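Local coordinates for protein response regulator aspartate phosphatase H (Bacillus subtilis, PDB 3Q15) that dephosphorylates the sporulation phosphotransferase Spo0F and also acts on the competence regulator ComA, helping to keep competence and sporulation apart in time, at residues L323-F326 / E327-L331; Y334-A337 / C338-A342. All coordinates share one frame; numbering follows the deposited sequence.

Both contacts are local, and they lie in series on two consecutive helices near the C-terminal end of the large TPR domain. Contact 1 comes first, at the C-terminal end of helix 316-328 and the turn after it; contact 2 follows within helix 332-348. Their centres are about 12 Å apart, because the turn folds the second helix back against the first. They touch directly: Glu327 CG lies 3.5 Å from Ile335 CD1, and Phe326 CB packs on Ile335 CG1. Contact 1 thus closes one helix, and contact 2 lies within the next, part of which belongs to the predicted sixth TPR repeat, in an all-helical protein.

Contact 1: L323-F326 / E327-L331; sequences LSYF and EKKNL
Tyr325 has its CG trans to the backbone N (chi1 179°), which lays the phenol along the helix with its hydroxyl end beside Lys329. The lysine chain runs out extended and bends only at its last torsion (chi4 59°), bringing NZ to the hydroxyl. Lys329 NZ gives a weak hydrogen bond of 3.2 Å to Tyr325 OH, while the lysine CE lies 3.6 Å from the same oxygen. The ammonium stands oblique to the ring, and the two side chains slant across each other. Phe298, from the loop before helix 299-310, packs on both. Replacing Tyr325 with an alanine would probably leave the Lys329 ammonium without this oxygen and free to swing, and take away a ring that Phe298 packs on.

One residue on, Phe326 meets Leu331 nearly at right angles. The touch is by a single methyl, Leu331 CD1 coming obliquely to within 3.7 Å of Phe326 CD1. Tyr334 makes an edge-to-face stack with the phenylalanine ring, Glu301 and Ile335 also touch this side chain, and the buried ring lies between helices 299-310 and 332-348.

The backbone still follows the helix at Glu327 N, which bonds to Leu323 O at 2.9 Å, and at Lys328 N, which bonds to Ser324 O. Lys329 is the first residue to leave helical angles, though its N still reaches Tyr325 O. Beyond it, Leu331 N donates to Phe326 O at 2.9 Å in an almost straight bond (175°), and Asn330 N donates to Glu327 O at 3.1 Å. With Asn330 at positive phi as the C-prime residue, this pair of bonds is the Schellman motif that closes helix 316-328, and Leu331, whose N makes the longer-range of them, is also the N-cap of helix 332-348.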
ATOM      1  N   LEU A 323      11.554 -23.614  22.181  1.00 51.72           N
ATOM      2  CA  LEU A 323      12.079 -22.620  21.256  1.00 54.02           C
ATOM      3  C   LEU A 323      12.679 -23.307  20.036  1.00 56.11           C
ATOM      4  O   LEU A 323      12.603 -22.790  18.924  1.00 56.45           O
ATOM      5  CB  LEU A 323      13.117 -21.724  21.942  1.00 55.03           C
ATOM      6  CG  LEU A 323      12.617 -20.846  23.094  1.00 57.31           C
ATOM      7  CD1 LEU A 323      13.747 -20.002  23.663  1.00 58.18           C
ATOM      8  CD2 LEU A 323      11.461 -19.965  22.645  1.00 52.40           C
ATOM      9  N   SER A 324      13.269 -24.479  20.251  1.00 57.54           N
ATOM     10  CA  SER A 324      13.816 -25.272  19.159  1.00 58.41           C
ATOM     11  C   SER A 324      12.686 -25.799  18.281  1.00 58.74           C
ATOM     12  O   SER A 324      12.791 -25.825  17.052  1.00 56.90           O
ATOM     13  CB  SER A 324      14.641 -26.436  19.708  1.00 61.16           C
ATOM     14  OG  SER A 324      15.101 -27.266  18.660  1.00 64.86           O
ATOM     15  N   TYR A 325      11.603 -26.218  18.926  1.00 58.95           N
ATOM     16  CA  TYR A 325      10.418 -26.688  18.221  1.00 59.72           C
ATOM     17  C   TYR A 325       9.839 -25.579  17.357  1.00 57.87           C
ATOM     18  O   TYR A 325       9.499 -25.796  16.196  1.00 57.95           O
ATOM     19  CB  TYR A 325       9.363 -27.168  19.215  1.00 62.07           C
ATOM     20  CG  TYR A 325       8.086 -27.644  18.563  1.00 61.89           C
ATOM     21  CD1 TYR A 325       8.018 -28.894  17.964  1.00 64.02           C
ATOM     22  CD2 TYR A 325       6.950 -26.849  18.552  1.00 59.32           C
ATOM     23  CE1 TYR A 325       6.856 -29.336  17.372  1.00 64.58           C
ATOM     24  CE2 TYR A 325       5.783 -27.283  17.960  1.00 60.62           C
ATOM     25  CZ  TYR A 325       5.743 -28.530  17.371  1.00 63.43           C
ATOM     26  OH  TYR A 325       4.586 -28.975  16.779  1.00 66.59           O
ATOM     27  N   PHE A 326       9.722 -24.390  17.941  1.00 55.82           N
ATOM     28  CA  PHE A 326       9.227 -23.224  17.220  1.00 52.28           C
ATOM     29  C   PHE A 326      10.140 -22.888  16.042  1.00 51.55           C
ATOM     30  O   PHE A 326       9.666 -22.586  14.947  1.00 53.01           O
ATOM     31  CB  PHE A 326       9.119 -22.018  18.156  1.00 49.04           C
ATOM     32  CG  PHE A 326       7.984 -22.106  19.145  1.00 49.26           C
ATOM     33  CD1 PHE A 326       6.867 -22.880  18.879  1.00 50.63           C
ATOM     34  CD2 PHE A 326       8.034 -21.403  20.341  1.00 48.22           C
ATOM     35  CE1 PHE A 326       5.826 -22.955  19.786  1.00 50.61           C
ATOM     36  CE2 PHE A 326       6.997 -21.475  21.249  1.00 49.49           C
ATOM     37  CZ  PHE A 326       5.891 -22.251  20.971  1.00 50.78           C
ATOM     38  N   GLU A 327      11.449 -22.928  16.280  1.00 60.74           N
ATOM     39  CA  GLU A 327      12.429 -22.677  15.230  1.00 68.29           C
ATOM     40  C   GLU A 327      12.172 -23.586  14.040  1.00 69.82           C
ATOM     41  O   GLU A 327      12.245 -23.158  12.890  1.00 68.04           O
ATOM     42  CB  GLU A 327      13.847 -22.915  15.753  1.00 78.93           C
ATOM     43  CG  GLU A 327      14.580 -21.656  16.187  1.00 86.31           C
ATOM     44  CD  GLU A 327      15.035 -20.811  15.013  1.00 91.63           C
ATOM     45  OE1 GLU A 327      15.391 -19.633  15.227  1.00 91.98           O
ATOM     46  OE2 GLU A 327      15.042 -21.326  13.874  1.00 94.95           O
ATOM     47  N   LYS A 328      11.868 -24.845  14.329  1.00 73.41           N
ATOM     48  CA  LYS A 328      11.682 -25.848  13.290  1.00 78.25           C
ATOM     49  C   LYS A 328      10.509 -25.500  12.376  1.00 74.57           C
ATOM     50  O   LYS A 328      10.629 -25.551  11.154  1.00 77.46           O
ATOM     51  CB  LYS A 328      11.488 -27.231  13.915  1.00 82.75           C
ATOM     52  CG  LYS A 328      12.090 -28.374  13.111  1.00 88.97           C
ATOM     53  CD  LYS A 328      12.174 -29.647  13.944  1.00 92.42           C
ATOM     54  CE  LYS A 328      12.967 -30.732  13.230  1.00 97.26           C
ATOM     55  NZ  LYS A 328      13.142 -31.943  14.080  1.00 98.43           N
ATOM     56  N   LYS A 329       9.376 -25.143  12.969  1.00 70.18           N
ATOM     57  CA  LYS A 329       8.194 -24.790  12.188  1.00 69.64           C
ATOM     58  C   LYS A 329       8.183 -23.319  11.768  1.00 67.07           C
ATOM     59  O   LYS A 329       7.146 -22.788  11.368  1.00 66.51           O
ATOM     60  CB  LYS A 329       6.918 -25.134  12.960  1.00 69.06           C
ATOM     61  CG  LYS A 329       6.582 -26.616  12.968  1.00 72.07           C
ATOM     62  CD  LYS A 329       5.227 -26.872  13.601  1.00 70.15           C
ATOM     63  CE  LYS A 329       4.722 -28.267  13.272  1.00 72.50           C
ATOM     64  NZ  LYS A 329       5.652 -29.327  13.750  1.00 76.60           N
ATOM     65  N   ASN A 330       9.341 -22.671  11.854  1.00 65.78           N
ATOM     66  CA  ASN A 330       9.465 -21.258  11.510  1.00 62.06           C
ATOM     67  C   ASN A 330       8.405 -20.384  12.174  1.00 54.89           C
ATOM     68  O   ASN A 330       7.784 -19.547  11.522  1.00 52.35           O
ATOM     69  CB  ASN A 330       9.427 -21.065   9.992  1.00 68.70           C
ATOM     70  CG  ASN A 330      10.652 -21.629   9.301  1.00 76.60           C
ATOM     71  OD1 ASN A 330      11.675 -20.955   9.179  1.00 79.55           O
ATOM     72  ND2 ASN A 330      10.553 -22.869   8.838  1.00 79.23           N
ATOM     73  N   LEU A 331       8.198 -20.589  13.471  1.00 49.75           N
ATOM     74  CA  LEU A 331       7.254 -19.782  14.233  1.00 49.57           C
ATOM     75  C   LEU A 331       8.000 -18.674  14.968  1.00 48.95           C
ATOM     76  O   LEU A 331       8.075 -18.668  16.198  1.00 46.64           O
ATOM     77  CB  LEU A 331       6.483 -20.652  15.228  1.00 50.04           C
ATOM     78  CG  LEU A 331       5.661 -21.780  14.597  1.00 53.41           C
ATOM     79  CD1 LEU A 331       5.140 -22.736  15.657  1.00 55.11           C
ATOM     80  CD2 LEU A 331       4.520 -21.209  13.766  1.00 51.52           C
TER

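Contact 2: Y334-A337 / C338-A342; sequences YIEA and CARSA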
ATOM      1  N   TYR A 334       6.372 -16.494  17.746  1.00 39.38           N
ATOM      2  CA  TYR A 334       6.275 -17.146  19.048  1.00 42.12           C
ATOM      3  C   TYR A 334       7.614 -17.095  19.769  1.00 47.99           C
ATOM      4  O   TYR A 334       7.670 -16.901  20.980  1.00 52.00           O
ATOM      5  CB  TYR A 334       5.818 -18.599  18.902  1.00 43.54           C
ATOM      6  CG  TYR A 334       4.381 -18.760  18.464  1.00 50.04           C
ATOM      7  CD1 TYR A 334       3.549 -17.657  18.303  1.00 53.40           C
ATOM      8  CD2 TYR A 334       3.852 -20.018  18.218  1.00 54.92           C
ATOM      9  CE1 TYR A 334       2.230 -17.805  17.901  1.00 55.35           C
ATOM     10  CE2 TYR A 334       2.538 -20.177  17.818  1.00 59.16           C
ATOM     11  CZ  TYR A 334       1.732 -19.069  17.661  1.00 59.23           C
ATOM     12  OH  TYR A 334       0.422 -19.222  17.262  1.00 64.61           O
ATOM     13  N   ILE A 335       8.693 -17.271  19.015  1.00 49.68           N
ATOM     14  CA  ILE A 335      10.030 -17.206  19.585  1.00 48.45           C
ATOM     15  C   ILE A 335      10.276 -15.829  20.181  1.00 47.58           C
ATOM     16  O   ILE A 335      10.725 -15.714  21.319  1.00 49.08           O
ATOM     17  CB  ILE A 335      11.107 -17.526  18.537  1.00 47.33           C
ATOM     18  CG1 ILE A 335      10.962 -18.972  18.066  1.00 49.18           C
ATOM     19  CG2 ILE A 335      12.502 -17.286  19.100  1.00 46.55           C
ATOM     20  CD1 ILE A 335      12.045 -19.411  17.111  1.00 51.24           C
ATOM     21  N   GLU A 336       9.967 -14.787  19.416  1.00 45.55           N
ATOM     22  CA  GLU A 336      10.161 -13.420  19.889  1.00 43.95           C
ATOM     23  C   GLU A 336       9.405 -13.137  21.186  1.00 42.21           C
ATOM     24  O   GLU A 336       9.966 -12.578  22.129  1.00 40.98           O
ATOM     25  CB  GLU A 336       9.749 -12.399  18.827  1.00 40.88           C
ATOM     26  CG  GLU A 336       9.892 -10.967  19.308  1.00 44.50           C
ATOM     27  CD  GLU A 336       9.587  -9.940  18.239  1.00 47.42           C
ATOM     28  OE1 GLU A 336       9.742  -8.734  18.528  1.00 50.07           O
ATOM     29  OE2 GLU A 336       9.198 -10.327  17.118  1.00 48.99           O
ATOM     30  N   ALA A 337       8.130 -13.513  21.221  1.00 38.93           N
ATOM     31  CA  ALA A 337       7.282 -13.250  22.376  1.00 39.22           C
ATOM     32  C   ALA A 337       7.743 -14.023  23.609  1.00 41.93           C
ATOM     33  O   ALA A 337       7.892 -13.451  24.689  1.00 44.52           O
ATOM     34  CB  ALA A 337       5.828 -13.573  22.050  1.00 40.93           C
ATOM     35  N   CYS A 338       7.981 -15.322  23.443  1.00 42.80           N
ATOM     36  CA  CYS A 338       8.468 -16.148  24.544  1.00 46.89           C
ATOM     37  C   CYS A 338       9.838 -15.688  25.034  1.00 48.85           C
ATOM     38  O   CYS A 338      10.090 -15.627  26.238  1.00 50.45           O
ATOM     39  CB  CYS A 338       8.520 -17.620  24.138  1.00 44.32           C
ATOM     40  SG  CYS A 338       6.896 -18.365  23.882  1.00 54.92           S
ATOM     41  N   ALA A 339      10.722 -15.363  24.098  1.00 46.81           N
ATOM     42  CA  ALA A 339      12.058 -14.893  24.449  1.00 46.51           C
ATOM     43  C   ALA A 339      11.983 -13.566  25.193  1.00 46.11           C
ATOM     44  O   ALA A 339      12.809 -13.278  26.060  1.00 46.83           O
ATOM     45  CB  ALA A 339      12.920 -14.758  23.206  1.00 43.97           C
ATOM     46  N   ARG A 340      10.992 -12.754  24.847  1.00 43.95           N
ATOM     47  CA  ARG A 340      10.787 -11.493  25.539  1.00 42.81           C
ATOM     48  C   ARG A 340      10.473 -11.775  27.000  1.00 44.97           C
ATOM     49  O   ARG A 340      11.044 -11.161  27.901  1.00 46.69           O
ATOM     50  CB  ARG A 340       9.646 -10.698  24.898  1.00 42.58           C
ATOM     51  CG  ARG A 340      10.026  -9.948  23.623  1.00 47.68           C
ATOM     52  CD  ARG A 340       8.820  -9.203  23.061  1.00 49.95           C
ATOM     53  NE  ARG A 340       9.102  -8.459  21.832  1.00 46.76           N
ATOM     54  CZ  ARG A 340       9.442  -7.174  21.799  1.00 46.69           C
ATOM     55  NH1 ARG A 340       9.550  -6.491  22.930  1.00 44.17           N
ATOM     56  NH2 ARG A 340       9.669  -6.572  20.639  1.00 44.02           N
ATOM     57  N   SER A 341       9.565 -12.716  27.226  1.00 44.40           N
ATOM     58  CA  SER A 341       9.170 -13.082  28.579  1.00 45.42           C
ATOM     59  C   SER A 341      10.358 -13.616  29.366  1.00 48.53           C
ATOM     60  O   SER A 341      10.640 -13.143  30.467  1.00 52.33           O
ATOM     61  CB  SER A 341       8.043 -14.113  28.548  1.00 45.06           C
ATOM     62  OG  SER A 341       6.972 -13.638  27.744  1.00 51.11           O
ATOM     63  N   ALA A 342      11.058 -14.594  28.794  1.00 46.23           N
ATOM     64  CA  ALA A 342      12.202 -15.206  29.463  1.00 48.47           C
ATOM     65  C   ALA A 342      13.232 -14.162  29.890  1.00 48.74           C
ATOM     66  O   ALA A 342      13.782 -14.236  30.985  1.00 52.31           O
ATOM     67  CB  ALA A 342      12.840 -16.267  28.570  1.00 45.56           C
TER
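Charge first: Glu336 and Arg340 form a salt bridge along helix 332-348, on the side facing helix 352-372. Arg340 NH2 donates to Glu336 OE1 at 3.0 Å, and NE adds a weak bond of 3.4 Å to the same oxygen. The carboxylate oxygen sits at the edge of the guanidinium, near its plane, and takes NH2 on its anti side; the two flat groups are turned 25° from each other. Glu336 gets there because its CG is trans to the backbone N (chi1 178°) with the rest of the chain extended, while Arg340 runs straight from CG to NE, so the two chains lie side by side and point the same way. Glu336 OE1 also accepts a hydrogen bond from Gln366, so three N-H groups, one of them weakly, converge on one oxygen. Leu363 of the second subunit packs on Arg340, so the arginine end of the pair borders another chain.

The backbone bonds are those of a regular alpha helix, here the one that opens the predicted sixth TPR repeat and packs on helix 352-372. Cys338 N reaches Tyr334 O at 2.9 Å, Ala339 N reaches Ile335 O at 2.8 Å, and Arg340 N and Ser341 N continue to the carbonyls of Glu336 and Ala337.

Van der Waals contacts to backbone carbonyls and packing on neighbouring helices make up the rest. Cys338 SG lies beside the backbone N (chi1 -68°) and rests 3.3 Å from Tyr334 O, its side chain covered by Leu302 and Phe305 of helix 299-310 and by Leu323 and Phe326 of helix 316-328. Ala339 CB lies 3.0 Å from Ile335 O, and its side chain touches Val362. Alongside Glu336 O, Arg340 CG passes at 3.0 Å on its way out to the carboxylate.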